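Local coordinates for protein putative endoribonuclease (Klebsiella pneumoniae, PDB 3LYB) that is a putative endoribonuclease of the L-PSP family in the YjgF-like clan, and so probably hydrolyses RNA, at residues D22-G28 against E144-P150; E52-A56 against R112-L116. One frame throughout, in Å; residues are numbered along the deposited sequence.

Contact 1 (D22-G28 against E144-P150)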
ATOM      1  N   ASP B  22      16.525 -31.901 -33.102  1.00 54.01           N
ATOM      2  CA  ASP B  22      17.061 -30.784 -33.873  1.00 53.75           C
ATOM      3  C   ASP B  22      17.028 -29.469 -33.079  1.00 53.32           C
ATOM      4  O   ASP B  22      17.354 -28.380 -33.601  1.00 53.49           O
ATOM      5  CB  ASP B  22      16.287 -30.653 -35.187  1.00 54.10           C
ATOM      6  CG  ASP B  22      16.321 -31.943 -36.019  1.00 55.76           C
ATOM      7  OD1 ASP B  22      17.416 -32.484 -36.285  1.00 57.41           O
ATOM      8  OD2 ASP B  22      15.245 -32.430 -36.409  1.00 57.84           O
ATOM      9  N   PHE B  23      16.658 -29.582 -31.805  1.00 52.07           N
ATOM     10  CA  PHE B  23      16.414 -28.424 -30.970  1.00 50.84           C
ATOM     11  C   PHE B  23      17.482 -28.237 -29.911  1.00 49.79           C
ATOM     12  O   PHE B  23      18.035 -29.201 -29.381  1.00 49.93           O
ATOM     13  CB  PHE B  23      15.063 -28.555 -30.270  1.00 51.09           C
ATOM     14  CG  PHE B  23      13.889 -28.252 -31.140  1.00 51.26           C
ATOM     15  CD1 PHE B  23      13.499 -26.939 -31.372  1.00 51.68           C
ATOM     16  CD2 PHE B  23      13.139 -29.286 -31.701  1.00 52.29           C
ATOM     17  CE1 PHE B  23      12.391 -26.655 -32.165  1.00 51.90           C
ATOM     18  CE2 PHE B  23      12.024 -29.013 -32.491  1.00 51.95           C
ATOM     19  CZ  PHE B  23      11.654 -27.695 -32.724  1.00 52.43           C
ATOM     20  N   ILE B  24      17.747 -26.979 -29.604  1.00 48.13           N
ATOM     21  CA  ILE B  24      18.598 -26.613 -28.502  1.00 46.89           C
ATOM     22  C   ILE B  24      17.822 -25.659 -27.616  1.00 46.35           C
ATOM     23  O   ILE B  24      17.285 -24.646 -28.088  1.00 45.86           O
ATOM     24  CB  ILE B  24      19.862 -25.951 -29.005  1.00 47.07           C
ATOM     25  CG1 ILE B  24      20.662 -26.969 -29.816  1.00 46.85           C
ATOM     26  CG2 ILE B  24      20.691 -25.370 -27.839  1.00 46.71           C
ATOM     27  CD1 ILE B  24      21.456 -26.347 -30.904  1.00 47.35           C
ATOM     28  N   PHE B  25      17.754 -26.007 -26.334  1.00 45.45           N
ATOM     29  CA  PHE B  25      17.051 -25.214 -25.343  1.00 44.82           C
ATOM     30  C   PHE B  25      18.030 -24.484 -24.448  1.00 43.85           C
ATOM     31  O   PHE B  25      18.920 -25.100 -23.884  1.00 43.67           O
ATOM     32  CB  PHE B  25      16.158 -26.116 -24.508  1.00 45.28           C
ATOM     33  CG  PHE B  25      15.064 -26.767 -25.292  1.00 47.52           C
ATOM     34  CD1 PHE B  25      15.282 -27.980 -25.947  1.00 50.25           C
ATOM     35  CD2 PHE B  25      13.813 -26.169 -25.383  1.00 49.75           C
ATOM     36  CE1 PHE B  25      14.268 -28.587 -26.690  1.00 50.92           C
ATOM     37  CE2 PHE B  25      12.784 -26.766 -26.124  1.00 51.93           C
ATOM     38  CZ  PHE B  25      13.014 -27.979 -26.779  1.00 52.23           C
ATOM     39  N   LEU B  26      17.875 -23.169 -24.333  1.00 43.24           N
ATOM     40  CA  LEU B  26      18.684 -22.406 -23.384  1.00 42.39           C
ATOM     41  C   LEU B  26      17.955 -22.244 -22.073  1.00 42.14           C
ATOM     42  O   LEU B  26      16.740 -22.137 -22.038  1.00 42.65           O
ATOM     43  CB  LEU B  26      19.078 -21.034 -23.940  1.00 42.14           C
ATOM     44  CG  LEU B  26      20.349 -20.996 -24.791  1.00 41.26           C
ATOM     45  CD1 LEU B  26      20.059 -21.623 -26.129  1.00 42.19           C
ATOM     46  CD2 LEU B  26      20.843 -19.601 -25.006  1.00 40.31           C
ATOM     47  N   SER B  27      18.710 -22.260 -20.988  1.00 41.67           N
ATOM     48  CA  SER B  27      18.225 -21.737 -19.730  1.00 41.18           C
ATOM     49  C   SER B  27      17.910 -20.260 -19.907  1.00 40.50           C
ATOM     50  O   SER B  27      18.565 -19.587 -20.716  1.00 40.59           O
ATOM     51  CB  SER B  27      19.312 -21.885 -18.683  1.00 41.06           C
ATOM     52  OG  SER B  27      19.447 -23.245 -18.338  1.00 42.60           O
ATOM     53  N   GLY B  28      16.908 -19.759 -19.171  1.00 39.60           N
ATOM     54  CA  GLY B  28      16.610 -18.311 -19.148  1.00 37.65           C
ATOM     55  C   GLY B  28      17.869 -17.571 -18.768  1.00 36.49           C
ATOM     56  O   GLY B  28      18.586 -17.973 -17.856  1.00 36.44           O
ATOM     57  N   GLU B 144      14.473 -16.202 -22.372  1.00 34.12           N
ATOM     58  CA  GLU B 144      14.647 -17.638 -22.557  1.00 35.44           C
ATOM     59  C   GLU B 144      14.594 -17.939 -24.048  1.00 35.32           C
ATOM     60  O   GLU B 144      13.696 -17.494 -24.739  1.00 35.08           O
ATOM     61  CB  GLU B 144      13.546 -18.408 -21.812  1.00 35.77           C
ATOM     62  CG  GLU B 144      13.576 -19.930 -21.971  1.00 37.80           C
ATOM     63  CD  GLU B 144      12.218 -20.577 -21.689  1.00 41.80           C
ATOM     64  OE1 GLU B 144      11.795 -20.562 -20.514  1.00 45.04           O
ATOM     65  OE2 GLU B 144      11.564 -21.110 -22.626  1.00 42.91           O
ATOM     66  N   ALA B 145      15.559 -18.698 -24.533  1.00 36.24           N
ATOM     67  CA  ALA B 145      15.698 -18.918 -25.957  1.00 37.77           C
ATOM     68  C   ALA B 145      15.545 -20.377 -26.325  1.00 38.87           C
ATOM     69  O   ALA B 145      16.036 -21.273 -25.635  1.00 39.67           O
ATOM     70  CB  ALA B 145      17.049 -18.381 -26.454  1.00 37.68           C
ATOM     71  N   THR B 146      14.858 -20.611 -27.425  1.00 40.34           N
ATOM     72  CA  THR B 146      14.826 -21.933 -28.006  1.00 42.44           C
ATOM     73  C   THR B 146      15.375 -21.917 -29.450  1.00 43.53           C
ATOM     74  O   THR B 146      15.047 -21.045 -30.257  1.00 43.28           O
ATOM     75  CB  THR B 146      13.434 -22.535 -27.912  1.00 42.27           C
ATOM     76  OG1 THR B 146      13.007 -22.468 -26.547  1.00 43.28           O
ATOM     77  CG2 THR B 146      13.459 -23.985 -28.340  1.00 42.46           C
ATOM     78  N   VAL B 147      16.232 -22.889 -29.740  1.00 45.27           N
ATOM     79  CA  VAL B 147      16.949 -22.942 -31.008  1.00 47.23           C
ATOM     80  C   VAL B 147      16.550 -24.163 -31.865  1.00 48.17           C
ATOM     81  O   VAL B 147      16.414 -25.279 -31.348  1.00 48.03           O
ATOM     82  CB  VAL B 147      18.475 -22.920 -30.763  1.00 46.81           C
ATOM     83  CG1 VAL B 147      19.176 -22.415 -31.970  1.00 48.31           C
ATOM     84  CG2 VAL B 147      18.817 -21.990 -29.623  1.00 47.05           C
ATOM     85  N   TRP B 148      16.326 -23.933 -33.161  1.00 49.86           N
ATOM     86  CA  TRP B 148      16.208 -25.034 -34.141  1.00 51.50           C
ATOM     87  C   TRP B 148      17.443 -25.077 -35.016  1.00 51.73           C
ATOM     88  O   TRP B 148      17.748 -24.133 -35.742  1.00 51.19           O
ATOM     89  CB  TRP B 148      14.966 -24.889 -35.005  1.00 52.36           C
ATOM     90  CG  TRP B 148      14.625 -26.109 -35.858  1.00 54.78           C
ATOM     91  CD1 TRP B 148      14.273 -27.357 -35.415  1.00 56.44           C
ATOM     92  CD2 TRP B 148      14.557 -26.160 -37.290  1.00 57.17           C
ATOM     93  NE1 TRP B 148      13.990 -28.181 -36.482  1.00 57.28           N
ATOM     94  CE2 TRP B 148      14.166 -27.477 -37.645  1.00 58.34           C
ATOM     95  CE3 TRP B 148      14.788 -25.222 -38.309  1.00 58.46           C
ATOM     96  CZ2 TRP B 148      14.009 -27.883 -38.983  1.00 60.03           C
ATOM     97  CZ3 TRP B 148      14.627 -25.623 -39.641  1.00 60.23           C
ATOM     98  CH2 TRP B 148      14.242 -26.943 -39.963  1.00 60.66           C
ATOM     99  N   LEU B 149      18.139 -26.199 -34.932  1.00 52.93           N
ATOM    100  CA  LEU B 149      19.449 -26.351 -35.530  1.00 54.38           C
ATOM    101  C   LEU B 149      19.707 -27.840 -35.801  1.00 55.66           C
ATOM    102  O   LEU B 149      20.293 -28.524 -34.940  1.00 55.38           O
ATOM    103  CB  LEU B 149      20.487 -25.800 -34.561  1.00 54.08           C
ATOM    104  CG  LEU B 149      21.879 -25.456 -35.068  1.00 54.67           C
ATOM    105  CD1 LEU B 149      21.818 -24.447 -36.213  1.00 56.06           C
ATOM    106  CD2 LEU B 149      22.716 -24.917 -33.927  1.00 54.85           C
ATOM    107  N   PRO B 150      19.255 -28.352 -36.983  1.00 56.92           N
ATOM    108  CA  PRO B 150      19.399 -29.778 -37.393  1.00 57.57           C
ATOM    109  C   PRO B 150      20.838 -30.343 -37.321  1.00 57.86           C
ATOM    110  O   PRO B 150      21.087 -31.332 -36.603  1.00 58.06           O
ATOM    111  CB  PRO B 150      18.885 -29.780 -38.846  1.00 57.77           C
ATOM    112  CG  PRO B 150      17.900 -28.647 -38.881  1.00 57.43           C
ATOM    113  CD  PRO B 150      18.498 -27.579 -37.994  1.00 56.96           C
TER

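Contact 2 (E52-A56 against R112-L116)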
ATOM      1  N   GLU B  52      26.537   3.938 -27.798  1.00 39.60           N
ATOM      2  CA  GLU B  52      25.806   4.843 -28.728  1.00 40.16           C
ATOM      3  C   GLU B  52      25.012   3.986 -29.708  1.00 39.10           C
ATOM      4  O   GLU B  52      24.026   4.427 -30.256  1.00 39.41           O
ATOM      5  CB  GLU B  52      26.662   6.019 -29.314  1.00 40.82           C
ATOM      6  CG  GLU B  52      25.936   7.135 -30.227  1.00 43.23           C
ATOM      7  CD  GLU B  52      24.836   8.034 -29.558  1.00 46.53           C
ATOM      8  OE1 GLU B  52      25.158   9.131 -29.012  1.00 45.67           O
ATOM      9  OE2 GLU B  52      23.624   7.679 -29.655  1.00 46.62           O
ATOM     10  N   LEU B  53      25.368   2.716 -29.800  1.00 38.82           N
ATOM     11  CA  LEU B  53      24.549   1.754 -30.540  1.00 39.07           C
ATOM     12  C   LEU B  53      23.242   1.349 -29.824  1.00 39.14           C
ATOM     13  O   LEU B  53      22.298   0.872 -30.472  1.00 39.35           O
ATOM     14  CB  LEU B  53      25.368   0.497 -30.864  1.00 39.33           C
ATOM     15  CG  LEU B  53      24.725  -0.593 -31.714  1.00 38.65           C
ATOM     16  CD1 LEU B  53      24.418  -0.076 -33.103  1.00 39.96           C
ATOM     17  CD2 LEU B  53      25.650  -1.765 -31.780  1.00 39.04           C
ATOM     18  N   LEU B  54      23.195   1.505 -28.500  1.00 38.49           N
ATOM     19  CA  LEU B  54      21.945   1.308 -27.763  1.00 37.72           C
ATOM     20  C   LEU B  54      21.163   2.622 -27.670  1.00 37.83           C
ATOM     21  O   LEU B  54      20.027   2.637 -27.220  1.00 38.09           O
ATOM     22  CB  LEU B  54      22.174   0.687 -26.375  1.00 37.00           C
ATOM     23  CG  LEU B  54      22.979  -0.624 -26.301  1.00 35.58           C
ATOM     24  CD1 LEU B  54      23.395  -0.991 -24.867  1.00 30.71           C
ATOM     25  CD2 LEU B  54      22.311  -1.797 -27.031  1.00 33.61           C
ATOM     26  N   GLY B  55      21.767   3.717 -28.110  1.00 37.70           N
ATOM     27  CA  GLY B  55      21.068   4.991 -28.158  1.00 37.84           C
ATOM     28  C   GLY B  55      21.439   5.921 -27.017  1.00 38.32           C
ATOM     29  O   GLY B  55      20.672   6.827 -26.682  1.00 37.94           O
ATOM     30  N   ALA B  56      22.607   5.708 -26.412  1.00 38.57           N
ATOM     31  CA  ALA B  56      23.106   6.647 -25.410  1.00 39.28           C
ATOM     32  C   ALA B  56      23.173   8.065 -25.992  1.00 40.14           C
ATOM     33  O   ALA B  56      23.484   8.249 -27.170  1.00 40.41           O
ATOM     34  CB  ALA B  56      24.456   6.204 -24.907  1.00 39.12           C
ATOM     35  N   ARG B 112      14.174  -1.868 -29.118  1.00 35.96           N
ATOM     36  CA  ARG B 112      15.245  -1.210 -29.865  1.00 35.85           C
ATOM     37  C   ARG B 112      16.406  -2.202 -29.982  1.00 36.13           C
ATOM     38  O   ARG B 112      16.851  -2.526 -31.089  1.00 36.30           O
ATOM     39  CB  ARG B 112      15.681   0.107 -29.186  1.00 35.14           C
ATOM     40  CG  ARG B 112      17.055   0.656 -29.630  1.00 33.77           C
ATOM     41  CD  ARG B 112      17.512   1.894 -28.811  1.00 32.36           C
ATOM     42  NE  ARG B 112      16.553   3.003 -28.877  1.00 32.21           N
ATOM     43  CZ  ARG B 112      16.494   4.037 -28.033  1.00 29.94           C
ATOM     44  NH1 ARG B 112      17.343   4.165 -27.028  1.00 29.75           N
ATOM     45  NH2 ARG B 112      15.574   4.964 -28.209  1.00 29.24           N
ATOM     46  N   VAL B 113      16.847  -2.715 -28.837  1.00 35.94           N
ATOM     47  CA  VAL B 113      17.978  -3.632 -28.781  1.00 35.97           C
ATOM     48  C   VAL B 113      17.750  -4.919 -29.574  1.00 36.62           C
ATOM     49  O   VAL B 113      18.658  -5.397 -30.267  1.00 36.44           O
ATOM     50  CB  VAL B 113      18.348  -3.954 -27.326  1.00 35.61           C
ATOM     51  CG1 VAL B 113      19.589  -4.820 -27.249  1.00 34.13           C
ATOM     52  CG2 VAL B 113      18.576  -2.666 -26.567  1.00 35.46           C
ATOM     53  N   ARG B 114      16.546  -5.472 -29.487  1.00 37.22           N
ATOM     54  CA  ARG B 114      16.286  -6.745 -30.146  1.00 38.13           C
ATOM     55  C   ARG B 114      16.414  -6.614 -31.656  1.00 38.99           C
ATOM     56  O   ARG B 114      16.936  -7.510 -32.302  1.00 39.33           O
ATOM     57  CB  ARG B 114      14.933  -7.336 -29.773  1.00 37.82           C
ATOM     58  CG  ARG B 114      14.845  -8.792 -30.150  1.00 38.21           C
ATOM     59  CD  ARG B 114      13.519  -9.420 -29.882  1.00 38.76           C
ATOM     60  NE  ARG B 114      12.402  -8.620 -30.367  1.00 40.95           N
ATOM     61  CZ  ARG B 114      11.122  -8.943 -30.186  1.00 41.48           C
ATOM     62  NH1 ARG B 114      10.795 -10.066 -29.540  1.00 40.83           N
ATOM     63  NH2 ARG B 114      10.166  -8.142 -30.646  1.00 40.64           N
ATOM     64  N   LYS B 115      15.958  -5.498 -32.205  1.00 40.03           N
ATOM     65  CA  LYS B 115      16.160  -5.192 -33.619  1.00 41.71           C
ATOM     66  C   LYS B 115      17.632  -5.336 -34.077  1.00 42.35           C
ATOM     67  O   LYS B 115      17.903  -5.858 -35.168  1.00 42.48           O
ATOM     68  CB  LYS B 115      15.671  -3.787 -33.933  1.00 41.53           C
ATOM     69  CG  LYS B 115      14.196  -3.684 -34.149  1.00 43.46           C
ATOM     70  CD  LYS B 115      13.822  -2.207 -34.381  1.00 49.00           C
ATOM     71  CE  LYS B 115      12.310  -1.986 -34.338  1.00 50.39           C
ATOM     72  NZ  LYS B 115      11.961  -0.583 -33.979  1.00 51.45           N
ATOM     73  N   LEU B 116      18.568  -4.882 -33.244  1.00 42.61           N
ATOM     74  CA  LEU B 116      19.991  -5.019 -33.548  1.00 43.28           C
ATOM     75  C   LEU B 116      20.469  -6.465 -33.714  1.00 43.69           C
ATOM     76  O   LEU B 116      21.553  -6.684 -34.225  1.00 43.79           O
ATOM     77  CB  LEU B 116      20.868  -4.325 -32.487  1.00 42.92           C
ATOM     78  CG  LEU B 116      20.563  -2.903 -31.994  1.00 43.12           C
ATOM     79  CD1 LEU B 116      21.506  -2.523 -30.859  1.00 42.72           C
ATOM     80  CD2 LEU B 116      20.589  -1.854 -33.097  1.00 41.46           C
TER

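Contact 1 (D22-G28 against E144-P150)
Strand 23-26 and the 144-148 part of strand 141-148 pair antiparallel inside the mixed sheet of this YjgF-like fold, their axes 4.6 Å apart and inclined at 166°. I24 and V147 form a hydrogen-bonded pair: I24 N donates to V147 O at 2.8 Å, and V147 N returns a bond to I24 O at 2.6 Å. The ladder continues through L26 N to A145 O and, toward the C-terminus of 144-150, through L149 N to D22 O at 2.7 Å. The non-hydrogen-bonded pairs F23-W148 and F25-T146 place their side chains on one face of the sheet. There the indole brings its five-membered edge over a face of the F23 ring, with W148 CD1 3.8 Å from F23 CZ and the planes at 55°. This is an edge-to-face pair rather than a flat stack. T146 lies alongside F25 and points the same way; its CG2, anti to the backbone N, sits 3.6 Å from F25 CE2. The other face is aliphatic. I24 CB meets V147 CB, I24 CD1 reaches L149 CD2 at 3.6 Å, and L26 CD1 touches V147 CG2 at 3.7 Å. The carboxylate of E144 is bound by the second subunit, where T126 hydrogen-bonds it and K96 forms a salt bridge. F23 of that subunit packs on F23, and A20 and G21 of a third subunit pack on F23 and W148 respectively, so other subunits contribute to covering the face that carries the rings. Within the chain, strand 141-148 lies between strands 23-26 and 94-101, while strand 17-20 flanks 23-26 on its far edge, and helix 60-85 packs against L26 and A145 on the aliphatic face.

Contact 2 (E52-A56 against R112-L116)
The guanidinium of R112 meets the C-terminal end of helix 48-54, with L54 O at its edge and G55 CA placed obliquely, 4.0 Å from R112 NH1. R112 NH1 donates to L54 O at 3.1 Å; the donor lies in the carbonyl plane, whereas the oxygen sits 19° out of the guanidinium plane. CG of R112 is anti to the backbone N, and a bend at chi3 (-58°) turns the head group toward this carbonyl. G55, with positive phi, is the C-prime residue of a Schellman motif that ends the helix. Next to the polar contact, the two segments meet through aliphatic side chains. The side chains of L54 and V113 cross at a slant, L54 CD2 lying 3.9 Å from V113 CG2; L54 CD2 is also 4.0 Å from L116 CD1. L53 and L116 meet tip to tip, L53 CG lying 3.8 Å from L116 CD1. Helix 60-85 backs the buried part, with W74 against L54 and L70 and L77 against V113. Q66 of that helix accepts a hydrogen bond, a weak one, from R112 NH1 and donates another to G55 O. A cationic donor at a helix C-terminus would be expected to offset the partial negative charge of its terminal carbonyls.

Overall arrangement
Contact 1 is largely buried and belongs to the sheet, whereas contact 2 is partly buried and joins the short helix 48-54 to the end of helix 107-115. Their centres lie 24 Å apart on opposite sides of the chain's centre, and along the sequence contact 2 falls inside the loop closed by contact 1. No strand or helix is common to both, but helix 60-85 packs against residues of each. Regular backbone bonding carries contact 1, with aromatic rings on one face and aliphatic side chains on the other; contact 2 combines one arginine-to-carbonyl bond with aliphatic packing. Both are near other subunits, the second and third at contact 1 and the fourth at contact 2.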